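Local structure of alternansucrase (Leuconostoc mesenteroides, 6HVG) at residues G556-N561 with A622-D627; K572-L577 with D1176-Q1181; A579-N584 with V1157-Y1162; L658-G663 with Q676-Y681. The protein is a glycoside hydrolase family 70 enzyme that combines a TIM-barrel catalytic domain with cell-wall-binding-type repeats and carries a bound calcium ion. All blocks are in the same frame, centred on the assembly; numbering follows the deposited sequence.

Contact 1 of 4, residues G556-N561 with A622-D627; sequences GRQPIN and AVDNVD. With CA (calcium ion), chain C.
Arg557 and Asp627 run side by side and point the same way. Arg557 CB lies 3.8 Å from Asp627 OD2. The guanidinium and carboxylate planes are 45° apart. The charged ends do not meet: Arg557 NH1 and Asp627 OD2 are 5.6 Å apart. Both groups reach Ser1229 instead, Arg557 at its carbonyl O and Asp627 at its hydroxyl. Gln558 is set across Asp624. Its CG sits between the backbone N and the carbonyl carbon (chi1 61°), and the extended chain puts OE1 3.6 Å from Asp624 CB; its NE2 is hydrogen-bonded to Gly571 O. The amide and carboxylate planes stand at 84°. Segment 622-627 leads from barrel strand 617-620 to helix 629-642. Asp627 precedes the turn into that helix, and its side chain caps a backbone N just past the segment. Pro559 crosses Val623 at about a right angle, CG to CG1 4.0 Å, and its CD faces Asp624 OD1 at 3.7 Å. Asp624 OD2 is bonded to Asn662 N. Asn625 O binds the calcium ion at 2.3 Å.

Contact 2 of 4, residues K572-L577 with D1176-Q1181; sequences KGSEFL and DERGNQ. With CA (calcium ion), chain C.
The calcium-binding loop 572-577 meets a type I beta turn, Asp1176 to Gly1179, with Ser574 and Phe576 set against Glu1177 and Lys572 against Arg1178. Phe576 N donates to Glu1177 O at 3.0 Å, in the carbonyl plane and almost straight (170°). The same carbonyl oxygen lies at the edge of the Phe576 ring. Ser574 OG donates to Glu1177 OE2 at 2.6 Å, on the anti lone pair; Glu1177 OE1 is held by Leu527 N. The turn opens the loop between antiparallel strands 1166-1175 and 1190-1197, which lie at one end of the six-stranded sheet. Lys572 is extended, with CG anti to the backbone N (chi1 -172°). This carries NZ to Arg1178 O at 3.0 Å, nearly along the C=O axis. Arg1178 NE returns a weak bond to Lys572 O, and NH2 binds Asp570 O. Ser574 OG lies over one face of the guanidinium. Ser574 centres an inverse gamma turn, just before Glu575, which binds calcium through its O at 2.2 Å and its OE2 at 2.1 Å.

Contact 3 of 4, residues A579-N584 with V1157-Y1162; sequences ANDIDN and VPDQIY. With CA (calcium ion), chain C.
Asp581 and Asp1159 both place CG anti to the backbone N (chi1 -176° and -180°), and this brings OD1 of each onto the same calcium ion. The two OD1 atoms are 2.8 Å apart, bridged by the metal, with the carboxylate planes 62° apart. Asp581 OD2 is held by Asn1249 ND2. The segments form a short antiparallel beta ladder at the edge of the six-stranded sheet. Asn580 and Ile1161 are its hydrogen-bonded pair, joined by two weak backbone bonds; Asp581 and Gln1160 are the non-hydrogen-bonded pair. Asn580 ND2 adds a bond to Ile1161 O at 3.3 Å. Beyond the ladder, Ile582 N donates to Asp1159 O at 2.9 Å. Asn584 ND2 reaches Pro1158 O from above the carbonyl plane, while Asn584 OD1 accepts from Gln593 NE2. A water bound to the calcium at 2.4 Å donates to Ile582 O and Asp1159 O, tying the metal to both backbones. At the other end, Ala579 CB lies over the face of the Tyr1162 ring, 3.6 Å from its centroid.

Contact 4 of 4, residues L658-G663 with Q676-Y681; sequences LEDWNG and QLTMDY
Asp660 reaches across to Thr678 and Met679. Its chi1 of 65° folds CG back over its own backbone, between N and C, and from there both oxygens reach segment 676-681. OD1 accepts from Met679 N at 3.0 Å, on the syn lone pair. OD2 lies 2.6 Å from Thr678 OG1, whose side chain crosses Asp660 at about a right angle. Met679 is extended as far as SD and bent at chi3 (-39°). The bend lays CE over one face of the Trp661 six-membered ring, 3.7 Å from its centroid. SD lies over the same ring, a Met-aromatic contact. Trp661 turns its edge toward the face of Tyr681 in an offset edge-to-face pair, planes 81° apart, with CZ3 3.8 Å from Tyr681 CD1. Trp661 NE1 also donates to Glu659 OE2 at 2.8 Å. At the start of both segments, Leu658 crosses Gln676 at about a right angle, CG to CB 3.5 Å. Leu658 N to Leu677 O, 2.9 Å, is the one backbone hydrogen bond between the two segments, where parallel strands 657-658 and 678-679 close the TIM barrel. The Met679 N-H bond and the close Thr678 OG1 together hold the rotation of the buried Asp660 carboxylate.

How the contacts relate
Contacts 1, 2 and 3 meet at one calcium ion. Contact 1 supplies Asn625, contact 2 Glu575, and contact 3 Asp581 and Asp1159, so the site joins parts of the chain nearly 600 residues apart. Contacts 1 and 2 have centres about 10 Å apart and also touch by a probable hydrogen bond, Gly556 O to Gly573 N at 3.1 Å. Contact 3 lies about 13 Å from each of them, centre to centre. Contact 4 stands apart from the metal: the Trp661 side chain is about 13 Å from it. It joins the group through contact 1, where Ala622 N approaches Glu659 OE1 at 2.6 Å, a probable hydrogen bond.

Contact 1 of 4, residues G556-N561 with A622-D627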
loop_
_atom_site.group_PDB
_atom_site.type_symbol
_atom_site.label_atom_id
_atom_site.label_comp_id
_atom_site.label_asym_id
_atom_site.label_seq_id
_atom_site.Cartn_x
_atom_site.Cartn_y
_atom_site.Cartn_z
ATOM N N GLY A 556 -2.504 -18.004 -3.472
ATOM C CA GLY A 556 -1.246 -17.645 -4.137
ATOM C C GLY A 556 -0.914 -18.519 -5.319
ATOM O O GLY A 556 0.253 -18.718 -5.616
ATOM N N ARG A 557 -1.928 -19.026 -6.006
ATOM C CA ARG A 557 -1.679 -19.836 -7.182
ATOM C C ARG A 557 -1.511 -18.947 -8.409
ATOM O O ARG A 557 -2.185 -19.129 -9.420
ATOM C CB ARG A 557 -2.797 -20.869 -7.389
ATOM C CG ARG A 557 -2.892 -21.870 -6.253
ATOM C CD ARG A 557 -1.581 -22.623 -6.065
ATOM N NE ARG A 557 -1.717 -23.675 -5.053
ATOM C CZ ARG A 557 -2.124 -24.923 -5.276
ATOM N NH1 ARG A 557 -2.473 -25.335 -6.488
ATOM N NH2 ARG A 557 -2.203 -25.761 -4.278
ATOM N N GLN A 558 -0.545 -18.042 -8.339
ATOM C CA GLN A 558 -0.224 -17.167 -9.471
ATOM C C GLN A 558 0.443 -18.016 -10.533
ATOM O O GLN A 558 0.706 -19.198 -10.284
ATOM C CB GLN A 558 0.660 -15.997 -9.059
ATOM C CG GLN A 558 1.997 -16.401 -8.492
ATOM C CD GLN A 558 2.914 -15.227 -8.238
ATOM O OE1 GLN A 558 2.728 -14.137 -8.786
ATOM N NE2 GLN A 558 3.957 -15.463 -7.446
ATOM N N PRO A 559 0.692 -17.452 -11.742
ATOM C CA PRO A 559 1.272 -18.283 -12.810
ATOM C C PRO A 559 2.498 -19.097 -12.372
ATOM O O PRO A 559 2.512 -20.318 -12.543
ATOM C CB PRO A 559 1.602 -17.265 -13.891
ATOM C CG PRO A 559 0.552 -16.207 -13.701
ATOM C CD PRO A 559 0.286 -16.129 -12.245
ATOM N N ILE A 560 3.475 -18.444 -11.753
ATOM C CA ILE A 560 4.698 -19.130 -11.360
ATOM C C ILE A 560 4.474 -20.082 -10.184
ATOM O O ILE A 560 5.348 -20.862 -9.863
ATOM C CB ILE A 560 5.868 -18.162 -11.043
ATOM C CG1 ILE A 560 5.579 -17.293 -9.805
ATOM C CG2 ILE A 560 6.183 -17.281 -12.245
ATOM C CD1 ILE A 560 6.781 -16.515 -9.311
ATOM N N ASN A 561 3.317 -20.023 -9.536
ATOM C CA ASN A 561 3.016 -20.934 -8.430
ATOM C C ASN A 561 1.699 -21.617 -8.611
ATOM O O ASN A 561 1.004 -21.894 -7.632
ATOM C CB ASN A 561 2.993 -20.183 -7.090
ATOM C CG ASN A 561 2.891 -21.121 -5.904
ATOM O OD1 ASN A 561 3.532 -22.154 -5.877
ATOM N ND2 ASN A 561 2.073 -20.766 -4.930
ATOM N N ALA A 622 -5.367 -7.956 -12.394
ATOM C CA ALA A 622 -4.761 -8.499 -11.175
ATOM C C ALA A 622 -4.396 -9.963 -11.307
ATOM O O ALA A 622 -4.748 -10.780 -10.459
ATOM C CB ALA A 622 -5.710 -8.298 -9.997
ATOM N N VAL A 623 -3.694 -10.291 -12.380
ATOM C CA VAL A 623 -3.358 -11.675 -12.706
ATOM C C VAL A 623 -2.610 -12.383 -11.576
ATOM O O VAL A 623 -2.898 -13.532 -11.256
ATOM C CB VAL A 623 -2.516 -11.720 -13.999
ATOM C CG1 VAL A 623 -1.914 -13.104 -14.257
ATOM C CG2 VAL A 623 -3.371 -11.305 -15.189
ATOM N N ASP A 624 -1.641 -11.695 -10.983
ATOM C CA ASP A 624 -0.806 -12.286 -9.959
ATOM C C ASP A 624 -1.491 -12.419 -8.598
ATOM O O ASP A 624 -0.952 -13.048 -7.688
ATOM C CB ASP A 624 0.485 -11.491 -9.859
ATOM C CG ASP A 624 1.359 -11.613 -11.124
ATOM O OD1 ASP A 624 1.172 -12.585 -11.902
ATOM O OD2 ASP A 624 2.253 -10.749 -11.321
ATOM N N ASN A 625 -2.690 -11.845 -8.459
ATOM C CA ASN A 625 -3.432 -11.872 -7.202
ATOM C C ASN A 625 -4.614 -12.861 -7.185
ATOM O O ASN A 625 -5.445 -12.802 -6.270
ATOM C CB ASN A 625 -3.960 -10.483 -6.917
ATOM C CG ASN A 625 -2.944 -9.429 -7.202
ATOM O OD1 ASN A 625 -2.853 -8.943 -8.327
ATOM N ND2 ASN A 625 -2.214 -9.014 -6.176
ATOM N N VAL A 626 -4.680 -13.744 -8.185
ATOM C CA VAL A 626 -5.738 -14.729 -8.338
ATOM C C VAL A 626 -5.174 -16.083 -8.796
ATOM O O VAL A 626 -3.976 -16.219 -9.036
ATOM C CB VAL A 626 -6.797 -14.274 -9.359
ATOM C CG1 VAL A 626 -7.383 -12.927 -8.961
ATOM C CG2 VAL A 626 -6.240 -14.241 -10.781
ATOM N N ASP A 627 -6.042 -17.088 -8.865
ATOM C CA ASP A 627 -5.664 -18.443 -9.306
ATOM C C ASP A 627 -5.484 -18.461 -10.822
ATOM O O ASP A 627 -6.401 -18.137 -11.585
ATOM C CB ASP A 627 -6.721 -19.475 -8.877
ATOM C CG ASP A 627 -6.245 -20.918 -9.028
ATOM O OD1 ASP A 627 -5.711 -21.299 -10.089
ATOM O OD2 ASP A 627 -6.437 -21.691 -8.086
HETATM CA CA CA C . -7.058 -12.885 -4.651
HETATM O O HOH W 1 -9.029 -13.558 -5.782
#

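Contact 2 of 4, residues K572-L577 with D1176-Q1181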
loop_
_atom_site.group_PDB
_atom_site.type_symbol
_atom_site.label_atom_id
_atom_site.label_comp_id
_atom_site.label_asym_id
_atom_site.label_seq_id
_atom_site.Cartn_x
_atom_site.Cartn_y
_atom_site.Cartn_z
ATOM N N LYS A 572 5.228 -17.516 -3.747
ATOM C CA LYS A 572 3.806 -17.693 -3.516
ATOM C C LYS A 572 3.145 -16.377 -3.824
ATOM O O LYS A 572 3.639 -15.316 -3.423
ATOM C CB LYS A 572 3.513 -18.075 -2.062
ATOM C CG LYS A 572 2.064 -18.459 -1.818
ATOM C CD LYS A 572 1.749 -18.557 -0.328
ATOM C CE LYS A 572 0.400 -19.206 -0.100
ATOM N NZ LYS A 572 0.083 -19.194 1.329
ATOM N N GLY A 573 2.015 -16.448 -4.507
ATOM C CA GLY A 573 1.323 -15.251 -4.939
ATOM C C GLY A 573 0.709 -14.470 -3.805
ATOM O O GLY A 573 0.284 -15.051 -2.802
ATOM N N SER A 574 0.654 -13.153 -3.967
ATOM C CA SER A 574 -0.036 -12.285 -3.044
ATOM C C SER A 574 -1.511 -12.345 -3.394
ATOM O O SER A 574 -1.978 -11.556 -4.193
ATOM C CB SER A 574 0.491 -10.859 -3.192
ATOM O OG SER A 574 1.916 -10.859 -3.194
ATOM N N GLU A 575 -2.223 -13.297 -2.793
ATOM C CA GLU A 575 -3.614 -13.564 -3.089
ATOM C C GLU A 575 -4.502 -12.437 -2.636
ATOM O O GLU A 575 -5.548 -12.176 -3.245
ATOM C CB GLU A 575 -4.044 -14.857 -2.395
ATOM C CG GLU A 575 -5.464 -15.354 -2.712
ATOM C CD GLU A 575 -5.718 -15.660 -4.175
ATOM O OE1 GLU A 575 -5.199 -16.698 -4.674
ATOM O OE2 GLU A 575 -6.454 -14.852 -4.805
ATOM N N PHE A 576 -4.088 -11.750 -1.583
ATOM C CA PHE A 576 -4.922 -10.696 -1.011
ATOM C C PHE A 576 -4.477 -9.352 -1.489
ATOM O O PHE A 576 -3.305 -9.036 -1.409
ATOM C CB PHE A 576 -4.867 -10.750 0.508
ATOM C CG PHE A 576 -5.418 -12.017 1.069
ATOM C CD1 PHE A 576 -6.759 -12.146 1.319
ATOM C CD2 PHE A 576 -4.598 -13.089 1.272
ATOM C CE1 PHE A 576 -7.279 -13.331 1.804
ATOM C CE2 PHE A 576 -5.091 -14.266 1.763
ATOM C CZ PHE A 576 -6.440 -14.393 2.027
ATOM N N LEU A 577 -5.432 -8.587 -2.006
ATOM C CA LEU A 577 -5.159 -7.312 -2.611
ATOM C C LEU A 577 -6.091 -6.294 -2.016
ATOM O O LEU A 577 -5.653 -5.404 -1.283
ATOM C CB LEU A 577 -5.325 -7.422 -4.143
ATOM C CG LEU A 577 -5.226 -6.150 -5.000
ATOM C CD1 LEU A 577 -3.875 -5.469 -4.843
ATOM C CD2 LEU A 577 -5.456 -6.548 -6.443
ATOM N N ASP A 1176 -0.713 -11.763 5.936
ATOM C CA ASP A 1176 -0.118 -10.807 5.000
ATOM C C ASP A 1176 -0.635 -11.080 3.594
ATOM O O ASP A 1176 -1.475 -11.965 3.398
ATOM C CB ASP A 1176 1.415 -10.836 5.071
ATOM C CG ASP A 1176 2.030 -12.164 4.640
ATOM O OD1 ASP A 1176 1.380 -12.974 3.955
ATOM O OD2 ASP A 1176 3.212 -12.399 4.955
ATOM N N GLU A 1177 -0.180 -10.306 2.619
ATOM C CA GLU A 1177 -0.729 -10.419 1.262
ATOM C C GLU A 1177 -0.678 -11.821 0.674
ATOM O O GLU A 1177 -1.550 -12.181 -0.116
ATOM C CB GLU A 1177 -0.019 -9.454 0.332
ATOM C CG GLU A 1177 1.434 -9.817 0.060
ATOM C CD GLU A 1177 2.179 -8.670 -0.565
ATOM O OE1 GLU A 1177 2.315 -7.622 0.094
ATOM O OE2 GLU A 1177 2.587 -8.816 -1.714
ATOM N N ARG A 1178 0.312 -12.614 1.080
ATOM C CA ARG A 1178 0.434 -14.010 0.627
ATOM C C ARG A 1178 -0.383 -15.025 1.422
ATOM O O ARG A 1178 -0.292 -16.231 1.173
ATOM C CB ARG A 1178 1.902 -14.454 0.651
ATOM C CG ARG A 1178 2.786 -13.729 -0.349
ATOM C CD ARG A 1178 4.212 -14.219 -0.289
ATOM N NE ARG A 1178 5.022 -13.632 -1.339
ATOM C CZ ARG A 1178 5.493 -12.385 -1.336
ATOM N NH1 ARG A 1178 5.237 -11.558 -0.328
ATOM N NH2 ARG A 1178 6.207 -11.947 -2.376
ATOM N N GLY A 1179 -1.153 -14.567 2.393
ATOM C CA GLY A 1179 -1.945 -15.482 3.208
ATOM C C GLY A 1179 -1.152 -16.261 4.252
ATOM O O GLY A 1179 -1.579 -17.295 4.713
ATOM N N ASN A 1180 0.007 -15.744 4.622
ATOM C CA ASN A 1180 0.819 -16.316 5.669
ATOM C C ASN A 1180 0.544 -15.596 6.950
ATOM O O ASN A 1180 0.452 -14.375 6.997
ATOM C CB ASN A 1180 2.298 -16.193 5.347
ATOM C CG ASN A 1180 2.695 -17.042 4.169
ATOM O OD1 ASN A 1180 2.155 -18.133 3.974
ATOM N ND2 ASN A 1180 3.639 -16.543 3.368
ATOM N N GLN A 1181 0.411 -16.372 8.006
ATOM C CA GLN A 1181 0.059 -15.828 9.298
ATOM C C GLN A 1181 1.118 -14.821 9.687
ATOM O O GLN A 1181 2.306 -15.096 9.488
ATOM C CB GLN A 1181 0.012 -16.993 10.282
ATOM C CG GLN A 1181 -0.391 -16.646 11.684
ATOM C CD GLN A 1181 -0.559 -17.873 12.539
ATOM O OE1 GLN A 1181 -1.146 -18.863 12.114
ATOM N NE2 GLN A 1181 -0.104 -17.788 13.780
HETATM CA CA CA C . -7.058 -12.885 -4.651
HETATM O O HOH W 1 -9.029 -13.558 -5.782
#

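Contact 3 of 4, residues A579-N584 with V1157-Y1162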
loop_
_atom_site.group_PDB
_atom_site.type_symbol
_atom_site.label_atom_id
_atom_site.label_comp_id
_atom_site.label_asym_id
_atom_site.label_seq_id
_atom_site.Cartn_x
_atom_site.Cartn_y
_atom_site.Cartn_z
ATOM N N ALA A 579 -10.376 -5.508 -0.589
ATOM C CA ALA A 579 -11.761 -5.844 -0.276
ATOM C C ALA A 579 -11.953 -7.314 0.035
ATOM O O ALA A 579 -11.151 -7.900 0.787
ATOM C CB ALA A 579 -12.707 -5.376 -1.379
ATOM N N ASN A 580 -13.036 -7.908 -0.471
ATOM C CA ASN A 580 -13.305 -9.305 -0.236
ATOM C C ASN A 580 -12.671 -10.112 -1.320
ATOM O O ASN A 580 -13.078 -10.015 -2.460
ATOM C CB ASN A 580 -14.795 -9.573 -0.251
ATOM C CG ASN A 580 -15.508 -8.931 0.908
ATOM O OD1 ASN A 580 -15.510 -9.462 2.031
ATOM N ND2 ASN A 580 -16.110 -7.807 0.657
ATOM N N ASP A 581 -11.674 -10.916 -0.979
ATOM C CA ASP A 581 -10.930 -11.670 -1.983
ATOM C C ASP A 581 -11.716 -12.940 -2.344
ATOM O O ASP A 581 -11.989 -13.768 -1.501
ATOM C CB ASP A 581 -9.525 -11.989 -1.468
ATOM C CG ASP A 581 -8.686 -12.668 -2.462
ATOM O OD1 ASP A 581 -8.122 -12.001 -3.356
ATOM O OD2 ASP A 581 -8.535 -13.903 -2.321
ATOM N N ILE A 582 -12.082 -13.053 -3.610
ATOM C CA ILE A 582 -12.821 -14.184 -4.141
ATOM C C ILE A 582 -11.928 -15.433 -4.274
ATOM O O ILE A 582 -10.792 -15.351 -4.731
ATOM C CB ILE A 582 -13.443 -13.811 -5.505
ATOM C CG1 ILE A 582 -14.542 -12.767 -5.274
ATOM C CG2 ILE A 582 -13.986 -15.045 -6.224
ATOM C CD1 ILE A 582 -15.005 -12.068 -6.534
ATOM N N ASP A 583 -12.460 -16.580 -3.856
ATOM C CA ASP A 583 -11.749 -17.852 -3.948
ATOM C C ASP A 583 -11.858 -18.424 -5.364
ATOM O O ASP A 583 -12.712 -19.281 -5.646
ATOM C CB ASP A 583 -12.307 -18.831 -2.927
ATOM C CG ASP A 583 -11.629 -20.189 -2.963
ATOM O OD1 ASP A 583 -10.527 -20.315 -3.555
ATOM O OD2 ASP A 583 -12.228 -21.136 -2.390
ATOM N N ASN A 584 -10.981 -17.948 -6.246
ATOM C CA ASN A 584 -10.899 -18.462 -7.618
ATOM C C ASN A 584 -10.245 -19.855 -7.760
ATOM O O ASN A 584 -10.158 -20.372 -8.859
ATOM C CB ASN A 584 -10.195 -17.447 -8.521
ATOM C CG ASN A 584 -10.933 -16.110 -8.587
ATOM O OD1 ASN A 584 -12.134 -16.056 -8.829
ATOM N ND2 ASN A 584 -10.210 -15.026 -8.361
ATOM N N VAL A 1157 -12.590 -8.532 -13.982
ATOM C CA VAL A 1157 -12.090 -8.250 -12.635
ATOM C C VAL A 1157 -12.499 -9.332 -11.646
ATOM O O VAL A 1157 -13.321 -9.107 -10.797
ATOM C CB VAL A 1157 -12.589 -6.863 -12.168
ATOM C CG1 VAL A 1157 -12.005 -6.507 -10.811
ATOM C CG2 VAL A 1157 -12.196 -5.810 -13.186
ATOM N N PRO A 1158 -11.895 -10.512 -11.737
ATOM C CA PRO A 1158 -12.293 -11.635 -10.899
ATOM C C PRO A 1158 -11.741 -11.682 -9.466
ATOM O O PRO A 1158 -12.219 -12.505 -8.679
ATOM C CB PRO A 1158 -11.769 -12.837 -11.693
ATOM C CG PRO A 1158 -10.563 -12.323 -12.368
ATOM C CD PRO A 1158 -10.897 -10.914 -12.740
ATOM N N ASP A 1159 -10.760 -10.843 -9.119
ATOM C CA ASP A 1159 -10.095 -10.948 -7.816
ATOM C C ASP A 1159 -10.979 -10.584 -6.617
ATOM O O ASP A 1159 -10.880 -11.225 -5.571
ATOM C CB ASP A 1159 -8.824 -10.115 -7.765
ATOM C CG ASP A 1159 -8.111 -10.211 -6.408
ATOM O OD1 ASP A 1159 -7.646 -11.293 -6.021
ATOM O OD2 ASP A 1159 -8.049 -9.186 -5.697
ATOM N N GLN A 1160 -11.820 -9.558 -6.729
ATOM C CA GLN A 1160 -12.568 -9.100 -5.555
ATOM C C GLN A 1160 -13.916 -8.464 -5.843
ATOM O O GLN A 1160 -14.263 -8.190 -6.987
ATOM C CB GLN A 1160 -11.708 -8.139 -4.689
ATOM C CG GLN A 1160 -11.571 -6.712 -5.197
ATOM C CD GLN A 1160 -10.690 -6.578 -6.429
ATOM O OE1 GLN A 1160 -9.609 -7.179 -6.492
ATOM N NE2 GLN A 1160 -11.125 -5.773 -7.403
ATOM N N ILE A 1161 -14.652 -8.207 -4.766
ATOM C CA ILE A 1161 -15.939 -7.548 -4.817
ATOM C C ILE A 1161 -16.079 -6.751 -3.514
ATOM O O ILE A 1161 -15.553 -7.169 -2.492
ATOM C CB ILE A 1161 -17.051 -8.598 -5.026
ATOM C CG1 ILE A 1161 -18.408 -7.939 -5.279
ATOM C CG2 ILE A 1161 -17.126 -9.562 -3.855
ATOM C CD1 ILE A 1161 -19.446 -8.916 -5.778
ATOM N N TYR A 1162 -16.751 -5.603 -3.556
ATOM C CA TYR A 1162 -16.837 -4.702 -2.396
ATOM C C TYR A 1162 -18.210 -4.646 -1.750
ATOM O O TYR A 1162 -19.203 -4.993 -2.354
ATOM C CB TYR A 1162 -16.502 -3.268 -2.802
ATOM C CG TYR A 1162 -15.042 -2.939 -3.052
ATOM C CD1 TYR A 1162 -14.337 -3.515 -4.103
ATOM C CD2 TYR A 1162 -14.392 -1.978 -2.278
ATOM C CE1 TYR A 1162 -13.028 -3.152 -4.369
ATOM C CE2 TYR A 1162 -13.077 -1.626 -2.524
ATOM C CZ TYR A 1162 -12.402 -2.206 -3.575
ATOM O OH TYR A 1162 -11.107 -1.804 -3.829
HETATM CA CA CA C . -7.058 -12.885 -4.651
HETATM O O HOH W 1 -9.029 -13.558 -5.782
#

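Contact 4 of 4, residues L658-G663 with Q676-Y681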
loop_
_atom_site.group_PDB
_atom_site.type_symbol
_atom_site.label_atom_id
_atom_site.label_comp_id
_atom_site.label_asym_id
_atom_site.label_seq_id
_atom_site.Cartn_x
_atom_site.Cartn_y
_atom_site.Cartn_z
ATOM N N LEU A 658 -3.287 -8.992 -20.606
ATOM C CA LEU A 658 -3.135 -9.374 -19.206
ATOM C C LEU A 658 -2.453 -8.244 -18.448
ATOM O O LEU A 658 -1.474 -7.679 -18.927
ATOM C CB LEU A 658 -2.217 -10.586 -19.077
ATOM C CG LEU A 658 -2.652 -11.898 -19.688
ATOM C CD1 LEU A 658 -1.494 -12.869 -19.702
ATOM C CD2 LEU A 658 -3.865 -12.455 -18.940
ATOM N N GLU A 659 -2.942 -7.941 -17.245
ATOM C CA GLU A 659 -2.197 -7.167 -16.243
ATOM C C GLU A 659 -1.371 -8.176 -15.445
ATOM O O GLU A 659 -1.853 -8.707 -14.448
ATOM C CB GLU A 659 -3.137 -6.420 -15.311
ATOM C CG GLU A 659 -2.475 -5.345 -14.451
ATOM C CD GLU A 659 -3.154 -5.097 -13.087
ATOM O OE1 GLU A 659 -4.265 -5.592 -12.821
ATOM O OE2 GLU A 659 -2.564 -4.393 -12.241
ATOM N N ASP A 660 -0.149 -8.461 -15.926
ATOM C CA ASP A 660 0.715 -9.495 -15.365
ATOM C C ASP A 660 2.094 -8.932 -15.000
ATOM O O ASP A 660 3.006 -8.957 -15.803
ATOM C CB ASP A 660 0.835 -10.661 -16.340
ATOM C CG ASP A 660 1.545 -10.287 -17.646
ATOM O OD1 ASP A 660 1.415 -9.114 -18.107
ATOM O OD2 ASP A 660 2.224 -11.187 -18.220
ATOM N N TRP A 661 2.231 -8.442 -13.768
ATOM C CA TRP A 661 3.387 -7.648 -13.385
ATOM C C TRP A 661 4.663 -8.457 -13.128
ATOM O O TRP A 661 5.750 -7.928 -13.316
ATOM C CB TRP A 661 3.074 -6.805 -12.158
ATOM C CG TRP A 661 2.095 -5.729 -12.357
ATOM C CD1 TRP A 661 0.808 -5.712 -11.935
ATOM C CD2 TRP A 661 2.311 -4.483 -13.026
ATOM N NE1 TRP A 661 0.194 -4.524 -12.292
ATOM C CE2 TRP A 661 1.101 -3.752 -12.963
ATOM C CE3 TRP A 661 3.407 -3.909 -13.672
ATOM C CZ2 TRP A 661 0.960 -2.491 -13.525
ATOM C CZ3 TRP A 661 3.262 -2.649 -14.212
ATOM C CH2 TRP A 661 2.052 -1.958 -14.139
ATOM N N ASN A 662 4.550 -9.726 -12.728
ATOM C CA ASN A 662 5.746 -10.503 -12.383
ATOM C C ASN A 662 6.669 -10.650 -13.577
ATOM O O ASN A 662 6.223 -10.921 -14.677
ATOM C CB ASN A 662 5.400 -11.896 -11.857
ATOM C CG ASN A 662 6.599 -12.592 -11.223
ATOM O OD1 ASN A 662 7.502 -13.064 -11.910
ATOM N ND2 ASN A 662 6.602 -12.670 -9.912
ATOM N N GLY A 663 7.960 -10.477 -13.333
ATOM C CA GLY A 663 8.968 -10.505 -14.371
ATOM C C GLY A 663 9.107 -11.847 -15.052
ATOM O O GLY A 663 9.718 -11.908 -16.112
ATOM N N GLN A 676 -3.782 -14.703 -24.016
ATOM C CA GLN A 676 -3.908 -13.251 -23.863
ATOM C C GLN A 676 -2.498 -12.671 -23.929
ATOM O O GLN A 676 -1.537 -13.338 -23.538
ATOM C CB GLN A 676 -4.531 -12.877 -22.516
ATOM C CG GLN A 676 -5.884 -13.504 -22.218
ATOM C CD GLN A 676 -5.782 -14.892 -21.595
ATOM O OE1 GLN A 676 -4.751 -15.251 -21.024
ATOM N NE2 GLN A 676 -6.824 -15.709 -21.783
ATOM N N LEU A 677 -2.370 -11.443 -24.416
ATOM C CA LEU A 677 -1.062 -10.820 -24.547
ATOM C C LEU A 677 -0.473 -10.420 -23.202
ATOM O O LEU A 677 -1.124 -9.741 -22.422
ATOM C CB LEU A 677 -1.131 -9.584 -25.442
ATOM C CG LEU A 677 -1.519 -9.822 -26.895
ATOM C CD1 LEU A 677 -1.640 -8.464 -27.568
ATOM C CD2 LEU A 677 -0.516 -10.714 -27.607
ATOM N N THR A 678 0.765 -10.835 -22.946
ATOM C CA THR A 678 1.508 -10.316 -21.793
ATOM C C THR A 678 1.857 -8.848 -21.979
ATOM O O THR A 678 2.041 -8.387 -23.098
ATOM C CB THR A 678 2.828 -11.071 -21.546
ATOM O OG1 THR A 678 3.468 -10.534 -20.384
ATOM C CG2 THR A 678 3.782 -10.933 -22.742
ATOM N N MET A 679 1.981 -8.128 -20.871
ATOM C CA MET A 679 2.605 -6.815 -20.907
ATOM C C MET A 679 4.100 -7.016 -21.044
ATOM O O MET A 679 4.626 -8.111 -20.796
ATOM C CB MET A 679 2.310 -6.018 -19.641
ATOM C CG MET A 679 3.330 -6.205 -18.515
ATOM S SD MET A 679 2.856 -5.601 -16.900
ATOM C CE MET A 679 1.998 -4.095 -17.200
ATOM N N ASP A 680 4.786 -5.938 -21.415
ATOM C CA ASP A 680 6.239 -5.939 -21.518
ATOM C C ASP A 680 6.773 -4.838 -20.626
ATOM O O ASP A 680 7.085 -3.740 -21.083
ATOM C CB ASP A 680 6.671 -5.741 -22.969
ATOM C CG ASP A 680 8.182 -5.745 -23.137
ATOM O OD1 ASP A 680 8.896 -6.118 -22.174
ATOM O OD2 ASP A 680 8.655 -5.364 -24.239
ATOM N N TYR A 681 6.872 -5.148 -19.332
ATOM C CA TYR A 681 7.336 -4.180 -18.354
ATOM C C TYR A 681 8.812 -3.820 -18.566
ATOM O O TYR A 681 9.235 -2.755 -18.148
ATOM C CB TYR A 681 7.113 -4.686 -16.922
ATOM C CG TYR A 681 7.332 -3.606 -15.888
ATOM C CD1 TYR A 681 6.617 -2.411 -15.955
ATOM C CD2 TYR A 681 8.279 -3.749 -14.869
ATOM C CE1 TYR A 681 6.820 -1.397 -15.030
ATOM C CE2 TYR A 681 8.501 -2.727 -13.946
ATOM C CZ TYR A 681 7.765 -1.555 -14.032
ATOM O OH TYR A 681 7.942 -0.530 -13.130
#